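Local coordinates for Phenylalanine/tyrosine ammonia-lyase (Rhodosporidium toruloides, PDB 1Y2M), which catalyses the non-oxidative deamination of L-phenylalanine and L-tyrosine to trans-cinnamate and p-coumarate, releasing ammonium, at residues B[70-75]-B[278-283]; B[99-104]-B[261-266]; B[170-175]-B[394-399]; B[380-385]-B[423-428]. All coordinates share one frame; numbering follows the deposited sequence.

Contact 1 of 4, residues B[70-75]-B[278-283]; sequences GDVVSA and MATLAL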
loop_
_atom_site.group_PDB
_atom_site.type_symbol
_atom_site.label_atom_id
_atom_site.label_comp_id
_atom_site.label_asym_id
_atom_site.label_seq_id
_atom_site.Cartn_x
_atom_site.Cartn_y
_atom_site.Cartn_z
ATOM N N GLY B 70 8.457 -16.287 -26.014
ATOM C CA GLY B 70 7.439 -16.767 -26.946
ATOM C C GLY B 70 7.350 -18.284 -26.973
ATOM O O GLY B 70 6.246 -18.828 -27.030
ATOM N N ASP B 71 8.507 -18.958 -26.915
ATOM C CA ASP B 71 8.565 -20.425 -26.884
ATOM C C ASP B 71 7.851 -20.930 -25.644
ATOM O O ASP B 71 7.074 -21.896 -25.710
ATOM C CB ASP B 71 9.994 -20.907 -26.755
ATOM C CG ASP B 71 10.830 -20.754 -28.004
ATOM O OD1 ASP B 71 10.294 -20.838 -29.142
ATOM O OD2 ASP B 71 12.091 -20.646 -27.828
ATOM N N VAL B 72 8.123 -20.279 -24.498
ATOM C CA VAL B 72 7.503 -20.703 -23.224
ATOM C C VAL B 72 5.981 -20.641 -23.327
ATOM O O VAL B 72 5.260 -21.600 -23.001
ATOM C CB VAL B 72 8.012 -19.874 -22.026
ATOM C CG1 VAL B 72 7.140 -20.112 -20.797
ATOM C CG2 VAL B 72 9.506 -20.149 -21.725
ATOM N N VAL B 73 5.494 -19.516 -23.835
ATOM C CA VAL B 73 4.038 -19.348 -23.989
ATOM C C VAL B 73 3.488 -20.409 -24.962
ATOM O O VAL B 73 2.438 -20.987 -24.718
ATOM C CB VAL B 73 3.687 -17.949 -24.487
ATOM C CG1 VAL B 73 2.147 -17.837 -24.760
ATOM C CG2 VAL B 73 4.090 -16.904 -23.465
ATOM N N SER B 74 4.194 -20.685 -26.054
ATOM C CA SER B 74 3.707 -21.722 -26.997
ATOM C C SER B 74 3.554 -23.088 -26.353
ATOM O O SER B 74 2.576 -23.807 -26.594
ATOM C CB SER B 74 4.573 -21.825 -28.241
ATOM O OG SER B 74 5.912 -22.241 -27.981
ATOM N N ALA B 75 4.511 -23.458 -25.499
ATOM C CA ALA B 75 4.452 -24.766 -24.810
ATOM C C ALA B 75 3.374 -24.734 -23.723
ATOM O O ALA B 75 2.635 -25.687 -23.561
ATOM C CB ALA B 75 5.787 -25.058 -24.191
HETATM N N MSE B 278 4.728 -18.345 -14.579
HETATM C CA MSE B 278 3.582 -17.434 -14.453
HETATM C C MSE B 278 3.920 -15.993 -14.844
HETATM O O MSE B 278 3.090 -15.277 -15.456
HETATM C CB MSE B 278 2.988 -17.449 -13.052
HETATM C CG MSE B 278 1.635 -16.811 -13.043
HETATM SE SE MSE B 278 0.660 -17.280 -11.405
HETATM C CE MSE B 278 -1.244 -17.007 -12.080
ATOM N N ALA B 279 5.124 -15.575 -14.471
ATOM C CA ALA B 279 5.636 -14.275 -14.829
ATOM C C ALA B 279 5.769 -14.096 -16.346
ATOM O O ALA B 279 5.484 -13.022 -16.872
ATOM C CB ALA B 279 6.953 -13.990 -14.100
ATOM N N THR B 280 6.237 -15.128 -17.046
ATOM C CA THR B 280 6.353 -15.058 -18.505
ATOM C C THR B 280 4.993 -14.886 -19.148
ATOM O O THR B 280 4.819 -14.037 -20.032
ATOM C CB THR B 280 7.040 -16.321 -19.069
ATOM O OG1 THR B 280 8.397 -16.377 -18.608
ATOM C CG2 THR B 280 6.972 -16.286 -20.544
ATOM N N LEU B 281 3.993 -15.649 -18.699
ATOM C CA LEU B 281 2.639 -15.524 -19.218
ATOM C C LEU B 281 2.094 -14.130 -18.950
ATOM O O LEU B 281 1.437 -13.525 -19.824
ATOM C CB LEU B 281 1.776 -16.616 -18.615
ATOM C CG LEU B 281 2.235 -18.014 -19.082
ATOM C CD1 LEU B 281 1.654 -19.045 -18.146
ATOM C CD2 LEU B 281 1.789 -18.312 -20.514
ATOM N N ALA B 282 2.343 -13.625 -17.745
ATOM C CA ALA B 282 1.839 -12.303 -17.367
ATOM C C ALA B 282 2.497 -11.180 -18.169
ATOM O O ALA B 282 1.840 -10.221 -18.610
ATOM C CB ALA B 282 1.979 -12.098 -15.891
ATOM N N LEU B 283 3.796 -11.310 -18.412
ATOM C CA LEU B 283 4.475 -10.299 -19.208
ATOM C C LEU B 283 4.018 -10.310 -20.656
ATOM O O LEU B 283 3.762 -9.258 -21.250
ATOM C CB LEU B 283 5.977 -10.505 -19.154
ATOM C CG LEU B 283 6.748 -9.431 -19.945
ATOM C CD1 LEU B 283 6.460 -8.026 -19.448
ATOM C CD2 LEU B 283 8.241 -9.700 -19.857
#
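Val72 and Val73 of the short helix 69-77 meet Thr280 and Leu281 of the long helix 273-303 in a small, fully buried and purely apolar helix-helix contact in the interior of the chain. The two axes come within 9.5 Å and run nearly perpendicular, with a crossing angle of -103°, so each helix offers just two consecutive residues. The methyl CG2 of Thr280 carries most of the contact. It lies against the Val72 branch, 3.8 Å from Val72 CG1, and also reaches the second valine, 4.1 Å from Val73 CG2. One torsion explains this placement: chi1 of Thr280 (-65°) sets OG1 beside the backbone N and leaves CG2 anti to it, which turns the methyl to helix 69-77, while OG1 hydrogen-bonds to Ala276 O one turn back. The threonine thus presents its hydrocarbon branch to the valines and satisfies its hydroxyl within its own helix. Beside it, the tip of Leu281 reaches back toward the same helix, and its CD2 closes on Val73 CG2 at 4.0 Å; the two side chains cross obliquely. No hydrogen bond links the segments. On the side of helix 69-77 turned from this interface, Asp71 forms a salt bridge with Arg80. Other faces of 278-283 are covered by helix 368-391 (on Leu283), helix 416-443 (on Ala279) and helix 506-560 (on Met278, present as selenomethionine). The arrangement belongs to the mainly helical PAL/histidase fold: a short helix lies crosswise on a long helix of the central bundle, away from the annotated substrate-binding residues.

Contact 2 of 4, residues B[99-104]-B[261-266]; sequences EFLRSQ and GPKEGL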
loop_
_atom_site.group_PDB
_atom_site.type_symbol
_atom_site.label_atom_id
_atom_site.label_comp_id
_atom_site.label_asym_id
_atom_site.label_seq_id
_atom_site.Cartn_x
_atom_site.Cartn_y
_atom_site.Cartn_z
ATOM N N GLU B 99 27.260 -38.676 -13.647
ATOM C CA GLU B 99 28.389 -39.597 -13.462
ATOM C C GLU B 99 29.391 -39.011 -12.487
ATOM O O GLU B 99 29.938 -39.714 -11.641
ATOM C CB GLU B 99 29.059 -39.899 -14.803
ATOM C CG GLU B 99 30.387 -40.702 -14.705
ATOM C CD GLU B 99 30.240 -42.033 -13.977
ATOM O OE1 GLU B 99 29.097 -42.553 -13.889
ATOM O OE2 GLU B 99 31.283 -42.567 -13.522
ATOM N N PHE B 100 29.611 -37.703 -12.587
ATOM C CA PHE B 100 30.546 -37.039 -11.692
ATOM C C PHE B 100 30.122 -37.278 -10.268
ATOM O O PHE B 100 30.897 -37.730 -9.433
ATOM C CB PHE B 100 30.623 -35.537 -11.943
ATOM C CG PHE B 100 31.419 -34.819 -10.900
ATOM C CD1 PHE B 100 32.802 -34.946 -10.883
ATOM C CD2 PHE B 100 30.799 -34.091 -9.887
ATOM C CE1 PHE B 100 33.548 -34.317 -9.898
ATOM C CE2 PHE B 100 31.542 -33.460 -8.906
ATOM C CZ PHE B 100 32.927 -33.563 -8.925
ATOM N N LEU B 101 28.863 -36.978 -9.991
ATOM C CA LEU B 101 28.355 -37.134 -8.652
ATOM C C LEU B 101 28.465 -38.585 -8.189
ATOM O O LEU B 101 28.932 -38.855 -7.095
ATOM C CB LEU B 101 26.900 -36.640 -8.604
ATOM C CG LEU B 101 26.416 -36.235 -7.236
ATOM C CD1 LEU B 101 27.370 -35.226 -6.569
ATOM C CD2 LEU B 101 25.047 -35.652 -7.373
ATOM N N ARG B 102 28.067 -39.516 -9.045
ATOM C CA ARG B 102 28.117 -40.939 -8.727
ATOM C C ARG B 102 29.541 -41.365 -8.376
ATOM O O ARG B 102 29.795 -41.975 -7.328
ATOM C CB ARG B 102 27.618 -41.721 -9.938
ATOM C CG ARG B 102 27.654 -43.247 -9.828
ATOM C CD ARG B 102 27.331 -43.843 -11.198
ATOM N NE ARG B 102 27.948 -45.145 -11.435
ATOM C CZ ARG B 102 27.716 -45.905 -12.515
ATOM N NH1 ARG B 102 26.869 -45.506 -13.469
ATOM N NH2 ARG B 102 28.327 -47.084 -12.641
ATOM N N SER B 103 30.466 -41.035 -9.270
ATOM C CA SER B 103 31.860 -41.422 -9.094
ATOM C C SER B 103 32.459 -40.763 -7.849
ATOM O O SER B 103 33.178 -41.416 -7.101
ATOM C CB SER B 103 32.691 -41.066 -10.327
ATOM O OG SER B 103 33.064 -39.709 -10.249
ATOM N N GLN B 104 32.184 -39.480 -7.632
ATOM C CA GLN B 104 32.641 -38.815 -6.417
ATOM C C GLN B 104 32.121 -39.547 -5.201
ATOM O O GLN B 104 32.831 -39.723 -4.227
ATOM C CB GLN B 104 32.189 -37.348 -6.353
ATOM C CG GLN B 104 33.048 -36.392 -7.177
ATOM C CD GLN B 104 34.478 -36.209 -6.620
ATOM O OE1 GLN B 104 34.658 -35.697 -5.511
ATOM N NE2 GLN B 104 35.489 -36.614 -7.402
ATOM N N GLY B 261 16.902 -40.307 -7.512
ATOM C CA GLY B 261 18.182 -40.658 -6.939
ATOM C C GLY B 261 18.863 -39.482 -6.287
ATOM O O GLY B 261 18.243 -38.423 -6.062
ATOM N N PRO B 262 20.165 -39.648 -5.972
ATOM C CA PRO B 262 20.948 -38.609 -5.335
ATOM C C PRO B 262 20.874 -37.300 -6.111
ATOM O O PRO B 262 21.005 -37.283 -7.334
ATOM C CB PRO B 262 22.382 -39.171 -5.333
ATOM C CG PRO B 262 22.231 -40.609 -5.526
ATOM C CD PRO B 262 20.955 -40.857 -6.260
ATOM N N LYS B 263 20.604 -36.246 -5.360
ATOM C CA LYS B 263 20.512 -34.867 -5.822
ATOM C C LYS B 263 19.286 -34.591 -6.695
ATOM O O LYS B 263 18.959 -33.431 -6.964
ATOM C CB LYS B 263 21.837 -34.446 -6.481
ATOM C CG LYS B 263 21.860 -33.089 -7.183
ATOM C CD LYS B 263 21.792 -31.897 -6.219
ATOM C CE LYS B 263 21.044 -30.736 -6.858
ATOM N NZ LYS B 263 21.685 -30.268 -8.095
ATOM N N GLU B 264 18.548 -35.624 -7.095
ATOM C CA GLU B 264 17.386 -35.362 -7.959
ATOM C C GLU B 264 16.171 -34.709 -7.290
ATOM O O GLU B 264 15.465 -33.902 -7.913
ATOM C CB GLU B 264 16.993 -36.616 -8.726
ATOM C CG GLU B 264 18.109 -37.123 -9.563
ATOM C CD GLU B 264 17.711 -38.261 -10.504
ATOM O OE1 GLU B 264 16.847 -39.099 -10.137
ATOM O OE2 GLU B 264 18.283 -38.337 -11.600
ATOM N N GLY B 265 15.976 -34.955 -5.999
ATOM C CA GLY B 265 15.013 -34.212 -5.237
ATOM C C GLY B 265 15.290 -32.716 -5.270
ATOM O O GLY B 265 14.445 -31.942 -5.687
ATOM N N LEU B 266 16.488 -32.311 -4.853
ATOM C CA LEU B 266 16.822 -30.877 -4.853
ATOM C C LEU B 266 16.880 -30.341 -6.263
ATOM O O LEU B 266 16.480 -29.188 -6.530
ATOM C CB LEU B 266 18.157 -30.581 -4.173
ATOM C CG LEU B 266 18.194 -30.793 -2.671
ATOM C CD1 LEU B 266 19.577 -30.466 -2.172
ATOM C CD2 LEU B 266 17.111 -29.974 -2.001
#
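Leu101 of helix 88-107 makes the apolar part of this small surface contact, laying its methyl CD2 on the aliphatic root of Lys263. CD2 of Leu101 is 3.5 Å from Lys263 CB and 4.1 Å from Lys263 CG, and the two side chains cross at about a right angle. Leu101 CG lies anti to the backbone N (chi1 -157°), which extends the branch across to the loop; Pro262 adds a marginal touch through its carbonyl.

The polar interactions lie within or beyond the segments, none between them. Beyond CB and CG the bent Lys263 chain leads away from Leu101, and NZ forms a salt bridge with Asp396 and hydrogen bonds with Ser181 O and Pro398 O. The same residue is the N-cap of helix 264-269. Just behind it, Gly261 N donates a nearly straight bond to Glu264 OE1 at 2.9 Å, from above the carboxylate plane, and Glu264 N returns one to Gly261 O at 3.0 Å, tying the loop to the first turn.

Lys263 lies with its side chain about 6 Å from those of Asn270 and Asn397, which probably bind cinnamate. Around the contact, Phe100 and Lys263 both rest on Ile400 of strand 399-401, Leu101 also touches Ala182, and helix 125-138 touches the loop and first turn, with Ala127 on Pro262 and Leu134 on Leu266.

Contact 3 of 4, residues B[170-175]-B[394-399]; sequences TIRVNS and TTDNPL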
loop_
_atom_site.group_PDB
_atom_site.type_symbol
_atom_site.label_atom_id
_atom_site.label_comp_id
_atom_site.label_asym_id
_atom_site.label_seq_id
_atom_site.Cartn_x
_atom_site.Cartn_y
_atom_site.Cartn_z
ATOM N N THR B 170 8.304 -26.898 -18.568
ATOM C CA THR B 170 9.129 -26.597 -19.719
ATOM C C THR B 170 10.446 -25.930 -19.261
ATOM O O THR B 170 11.569 -26.276 -19.669
ATOM C CB THR B 170 8.381 -25.664 -20.692
ATOM O OG1 THR B 170 7.162 -26.290 -21.130
ATOM C CG2 THR B 170 9.199 -25.338 -21.864
ATOM N N ILE B 171 10.285 -24.884 -18.433
ATOM C CA ILE B 171 11.452 -24.118 -17.931
ATOM C C ILE B 171 12.288 -25.036 -17.055
ATOM O O ILE B 171 13.506 -25.019 -17.112
ATOM C CB ILE B 171 11.008 -22.851 -17.160
ATOM C CG1 ILE B 171 10.330 -21.876 -18.117
ATOM C CG2 ILE B 171 12.105 -22.252 -16.329
ATOM C CD1 ILE B 171 9.575 -20.740 -17.400
ATOM N N ARG B 172 11.624 -25.857 -16.244
ATOM C CA ARG B 172 12.361 -26.771 -15.363
ATOM C C ARG B 172 13.265 -27.679 -16.192
ATOM O O ARG B 172 14.445 -27.838 -15.866
ATOM C CB ARG B 172 11.413 -27.630 -14.521
ATOM C CG ARG B 172 12.116 -28.699 -13.713
ATOM C CD ARG B 172 13.505 -28.171 -13.275
ATOM N NE ARG B 172 13.451 -27.778 -11.944
ATOM C CZ ARG B 172 14.300 -27.009 -11.274
ATOM N NH1 ARG B 172 15.405 -26.420 -11.759
ATOM N NH2 ARG B 172 13.992 -26.839 -10.035
ATOM N N VAL B 173 12.748 -28.254 -17.274
ATOM C CA VAL B 173 13.561 -29.102 -18.131
ATOM C C VAL B 173 14.743 -28.321 -18.710
ATOM O O VAL B 173 15.888 -28.782 -18.686
ATOM C CB VAL B 173 12.747 -29.768 -19.268
ATOM C CG1 VAL B 173 13.640 -30.470 -20.255
ATOM C CG2 VAL B 173 11.718 -30.750 -18.669
ATOM N N ASN B 174 14.448 -27.161 -19.276
ATOM C CA ASN B 174 15.497 -26.376 -19.893
ATOM C C ASN B 174 16.599 -26.107 -18.897
ATOM O O ASN B 174 17.766 -26.253 -19.236
ATOM C CB ASN B 174 14.939 -25.071 -20.420
ATOM C CG ASN B 174 15.936 -24.310 -21.294
ATOM O OD1 ASN B 174 16.249 -24.742 -22.393
ATOM N ND2 ASN B 174 16.407 -23.157 -20.803
ATOM N N SER B 175 16.226 -25.729 -17.677
ATOM C CA SER B 175 17.215 -25.337 -16.645
ATOM C C SER B 175 18.099 -26.502 -16.183
ATOM O O SER B 175 19.227 -26.300 -15.672
ATOM C CB SER B 175 16.551 -24.688 -15.430
ATOM O OG SER B 175 15.764 -25.617 -14.712
ATOM N N THR B 394 20.341 -21.729 -14.540
ATOM C CA THR B 394 20.265 -22.863 -13.632
ATOM C C THR B 394 19.894 -22.332 -12.263
ATOM O O THR B 394 20.603 -21.471 -11.707
ATOM C CB THR B 394 21.602 -23.598 -13.537
ATOM O OG1 THR B 394 22.048 -23.981 -14.851
ATOM C CG2 THR B 394 21.457 -24.814 -12.673
ATOM N N THR B 395 18.774 -22.818 -11.735
ATOM C CA THR B 395 18.225 -22.253 -10.530
ATOM C C THR B 395 18.111 -23.224 -9.373
ATOM O O THR B 395 17.598 -22.823 -8.314
ATOM C CB THR B 395 16.812 -21.564 -10.774
ATOM O OG1 THR B 395 15.836 -22.522 -11.231
ATOM C CG2 THR B 395 16.958 -20.440 -11.774
ATOM N N ASP B 396 18.553 -24.475 -9.546
ATOM C CA ASP B 396 18.655 -25.364 -8.401
ATOM C C ASP B 396 19.935 -25.130 -7.590
ATOM O O ASP B 396 20.650 -24.147 -7.815
ATOM C CB ASP B 396 18.432 -26.832 -8.809
ATOM C CG ASP B 396 19.519 -27.388 -9.707
ATOM O OD1 ASP B 396 19.732 -26.845 -10.838
ATOM O OD2 ASP B 396 20.115 -28.425 -9.303
ATOM N N ASN B 397 20.226 -26.039 -6.665
ATOM C CA ASN B 397 21.360 -25.908 -5.750
ATOM C C ASN B 397 21.504 -27.229 -4.985
ATOM O O ASN B 397 20.501 -27.889 -4.768
ATOM C CB ASN B 397 21.073 -24.791 -4.725
ATOM C CG ASN B 397 22.281 -24.399 -3.948
ATOM O OD1 ASN B 397 23.192 -23.808 -4.501
ATOM N ND2 ASN B 397 22.324 -24.764 -2.665
ATOM N N PRO B 398 22.699 -27.573 -4.504
ATOM C CA PRO B 398 23.989 -27.088 -5.005
ATOM C C PRO B 398 24.214 -27.380 -6.483
ATOM O O PRO B 398 23.550 -28.266 -7.016
ATOM C CB PRO B 398 25.004 -27.822 -4.133
ATOM C CG PRO B 398 24.283 -28.971 -3.538
ATOM C CD PRO B 398 22.814 -28.816 -3.721
ATOM N N LEU B 399 25.133 -26.637 -7.105
ATOM C CA LEU B 399 25.410 -26.714 -8.530
ATOM C C LEU B 399 26.793 -27.300 -8.768
ATOM O O LEU B 399 27.717 -27.080 -7.973
ATOM C CB LEU B 399 25.262 -25.327 -9.143
ATOM C CG LEU B 399 23.844 -24.744 -9.075
ATOM C CD1 LEU B 399 23.675 -23.432 -9.780
ATOM C CD2 LEU B 399 22.867 -25.727 -9.642
HETATM O O HOH W 1 18.142 -25.646 -12.690
#
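Bends in Arg172, chi3 at 102° among them, swing its guanidinium along helix 162-176 to the side of the 394-399 loop, while Ser175, with OG between its backbone N and carbonyl carbon (chi1 68°), turns its hydroxyl back to meet it. Ser175 OG donates to Arg172 O at 2.8 Å and accepts from Arg172 NH1 at 3.1 Å, 22° out of the guanidinium plane; backbone and side chain of the arginine thus both grip it. Across to the loop, Arg172 NH1 stays 4.0 Å from Thr395 OG1 and 4.4 Å from Asp396 OD1, the latter well out of the guanidinium plane, so charge alone relates arginine and aspartate. A water at the guanidinium edge fills the interval. It donates to Asp396 OD1 at 2.7 Å and weakly to Ser175 O, and accepts from Thr395 N at 3.1 Å. Outside the segments, Arg172 NH2 hydrogen-bonds to Asn270 O, Asp396 pairs with Lys263 through OD2 and meets Ser181 through OD1, Thr395 OG1 accepts from Thr272 N, and Thr394 OG1 bonds to Arg178 and His180. With a methionine in place of Arg172, Asn270 O would probably lose its NH2 donor and Ser175 OG would probably keep only its bond to the backbone O of this position. Both Asn270 and Asn397 probably bind cinnamate, so the contact probably lies behind that site. Helix 185-197 packs on Arg172 through Leu191, helix 69-77 touches Ile171, the loop leads into strand 399-401, and Arg320 and Arg366 of the second subunit pack on Thr395 and Asn397.

Contact 4 of 4, residues B[380-385]-B[423-428]; sequences IHAHAV and EKTRLG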
loop_
_atom_site.group_PDB
_atom_site.type_symbol
_atom_site.label_atom_id
_atom_site.label_comp_id
_atom_site.label_asym_id
_atom_site.label_seq_id
_atom_site.Cartn_x
_atom_site.Cartn_y
_atom_site.Cartn_z
ATOM N N ILE B 380 9.970 -3.704 -21.395
ATOM C CA ILE B 380 11.127 -4.190 -22.168
ATOM C C ILE B 380 12.296 -4.695 -21.276
ATOM O O ILE B 380 12.962 -5.709 -21.553
ATOM C CB ILE B 380 11.595 -3.079 -23.110
ATOM C CG1 ILE B 380 10.475 -2.750 -24.108
ATOM C CG2 ILE B 380 12.926 -3.419 -23.815
ATOM C CD1 ILE B 380 10.810 -1.562 -24.993
ATOM N N HIS B 381 12.526 -3.969 -20.184
ATOM C CA HIS B 381 13.503 -4.428 -19.189
ATOM C C HIS B 381 13.106 -5.778 -18.587
ATOM O O HIS B 381 13.905 -6.756 -18.573
ATOM C CB HIS B 381 13.609 -3.372 -18.078
ATOM C CG HIS B 381 14.690 -3.646 -17.083
ATOM N ND1 HIS B 381 14.513 -4.498 -16.011
ATOM C CD2 HIS B 381 15.941 -3.139 -16.959
ATOM C CE1 HIS B 381 15.626 -4.509 -15.283
ATOM N NE2 HIS B 381 16.499 -3.705 -15.833
ATOM N N ALA B 382 11.856 -5.886 -18.167
ATOM C CA ALA B 382 11.367 -7.140 -17.635
ATOM C C ALA B 382 11.550 -8.285 -18.629
ATOM O O ALA B 382 11.920 -9.420 -18.255
ATOM C CB ALA B 382 9.935 -7.039 -17.267
ATOM N N HIS B 383 11.319 -7.994 -19.903
ATOM C CA HIS B 383 11.480 -9.018 -20.936
ATOM C C HIS B 383 12.957 -9.492 -20.929
ATOM O O HIS B 383 13.267 -10.695 -21.062
ATOM C CB HIS B 383 11.150 -8.436 -22.320
ATOM C CG HIS B 383 10.770 -9.478 -23.296
ATOM N ND1 HIS B 383 9.455 -9.809 -23.526
ATOM C CD2 HIS B 383 11.515 -10.287 -24.080
ATOM C CE1 HIS B 383 9.411 -10.773 -24.430
ATOM N NE2 HIS B 383 10.647 -11.082 -24.780
ATOM N N ALA B 384 13.897 -8.556 -20.837
ATOM C CA ALA B 384 15.302 -8.963 -20.819
ATOM C C ALA B 384 15.601 -9.840 -19.603
ATOM O O ALA B 384 16.283 -10.865 -19.720
ATOM C CB ALA B 384 16.174 -7.765 -20.826
ATOM N N VAL B 385 15.061 -9.463 -18.446
ATOM C CA VAL B 385 15.300 -10.223 -17.190
ATOM C C VAL B 385 14.718 -11.644 -17.300
ATOM O O VAL B 385 15.382 -12.672 -16.999
ATOM C CB VAL B 385 14.749 -9.442 -15.976
ATOM C CG1 VAL B 385 14.814 -10.281 -14.734
ATOM C CG2 VAL B 385 15.455 -8.123 -15.840
ATOM N N GLU B 423 6.502 -6.866 -9.846
ATOM C CA GLU B 423 6.169 -5.645 -9.059
ATOM C C GLU B 423 6.046 -4.498 -10.064
ATOM O O GLU B 423 5.027 -3.770 -10.050
ATOM C CB GLU B 423 7.227 -5.350 -8.011
ATOM C CG GLU B 423 7.443 -6.420 -6.955
ATOM C CD GLU B 423 6.357 -6.509 -5.892
ATOM O OE1 GLU B 423 6.593 -5.954 -4.813
ATOM O OE2 GLU B 423 5.348 -7.180 -6.088
ATOM N N LYS B 424 7.068 -4.327 -10.907
ATOM C CA LYS B 424 7.100 -3.213 -11.881
ATOM C C LYS B 424 5.974 -3.311 -12.895
ATOM O O LYS B 424 5.317 -2.317 -13.261
ATOM C CB LYS B 424 8.440 -3.149 -12.646
ATOM C CG LYS B 424 9.676 -2.975 -11.789
ATOM C CD LYS B 424 10.994 -3.435 -12.536
ATOM C CE LYS B 424 10.948 -3.119 -14.019
ATOM N NZ LYS B 424 10.154 -4.026 -14.959
ATOM N N THR B 425 5.714 -4.527 -13.369
ATOM C CA THR B 425 4.660 -4.680 -14.374
ATOM C C THR B 425 3.305 -4.340 -13.748
ATOM O O THR B 425 2.449 -3.734 -14.424
ATOM C CB THR B 425 4.712 -6.089 -14.969
ATOM O OG1 THR B 425 5.989 -6.286 -15.604
ATOM C CG2 THR B 425 3.545 -6.362 -15.978
ATOM N N ARG B 426 3.052 -4.713 -12.484
ATOM C CA ARG B 426 1.713 -4.493 -11.929
ATOM C C ARG B 426 1.456 -2.993 -11.734
ATOM O O ARG B 426 0.335 -2.487 -11.917
ATOM C CB ARG B 426 1.608 -5.252 -10.607
ATOM C CG ARG B 426 0.180 -5.410 -10.157
ATOM C CD ARG B 426 0.014 -6.417 -9.034
ATOM N NE ARG B 426 0.838 -6.155 -7.851
ATOM C CZ ARG B 426 2.014 -6.739 -7.541
ATOM N NH1 ARG B 426 2.624 -6.420 -6.414
ATOM N NH2 ARG B 426 2.611 -7.634 -8.313
ATOM N N LEU B 427 2.496 -2.277 -11.420
ATOM C CA LEU B 427 2.378 -0.839 -11.274
ATOM C C LEU B 427 2.141 -0.249 -12.651
ATOM O O LEU B 427 1.258 0.586 -12.837
ATOM C CB LEU B 427 3.627 -0.246 -10.588
ATOM C CG LEU B 427 3.569 1.280 -10.386
ATOM C CD1 LEU B 427 2.360 1.773 -9.649
ATOM C CD2 LEU B 427 4.828 1.696 -9.698
ATOM N N GLY B 428 2.885 -0.708 -13.646
ATOM C CA GLY B 428 2.596 -0.288 -15.030
ATOM C C GLY B 428 1.186 -0.501 -15.528
ATOM O O GLY B 428 0.606 0.364 -16.171
HETATM O O HOH W 2 12.549 -5.894 -14.653
#
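The imidazole of His381 has a water at its edge, in the ring plane, 2.8 Å from ND1; obliquely placed to the ring is Lys424 CE, 4.3 Å from His381 ND1. At the other ring nitrogen, NE2 is hydrogen-bonded to Ser377 of the second subunit, so both nitrogens have partners. The guanidinium of Arg426, on the far side of its helix, takes Glu423 OE2 in plane at its edge in a 2.8 Å salt bridge from NH1 that reaches the carboxylate from above its plane.

Bends at the end of the Lys424 chain (chi4 -79°) fold NZ toward helix 368-391, over Ala382 CB at 3.8 Å. Lys424 NZ donates to the water at 3.1 Å and to Asp378 O, so the water bridges it to the histidine. Thr425 OG1, bonded to Thr421 O, adds a loose touch on Ala382.

The segments run nearly antiparallel (154°), their axes 10.5 Å apart, as neighbours in the central helical bundle. Helix 44-52 covers Ile380 and His383, helix 506-560 lies against Thr425 and Arg426, and His483 of the third subunit packs on Arg426.

Overall arrangement
From the N terminus, helix 69-77 opens contact 1, helix 88-107 contact 2 and helix 162-176 contact 3. Contact 2 closes first, at 261-266, and is nested within the loop that contact 1 closes at 278-283. Contact 3 closes only at 394-399 and so crosses both. Contact 4, between 380-385 and 423-428, follows contacts 1 and 2 in series but crosses contact 3. In space, contact 3 touches contact 1 through Val72 and Ile171, and meets contact 2 where Lys263 pairs with Asp396, next to residues that probably bind cinnamate. Contacts 1 and 4 join in the central bundle, where Leu283 lies on His383. Contacts 3 and 4 both reach the second subunit.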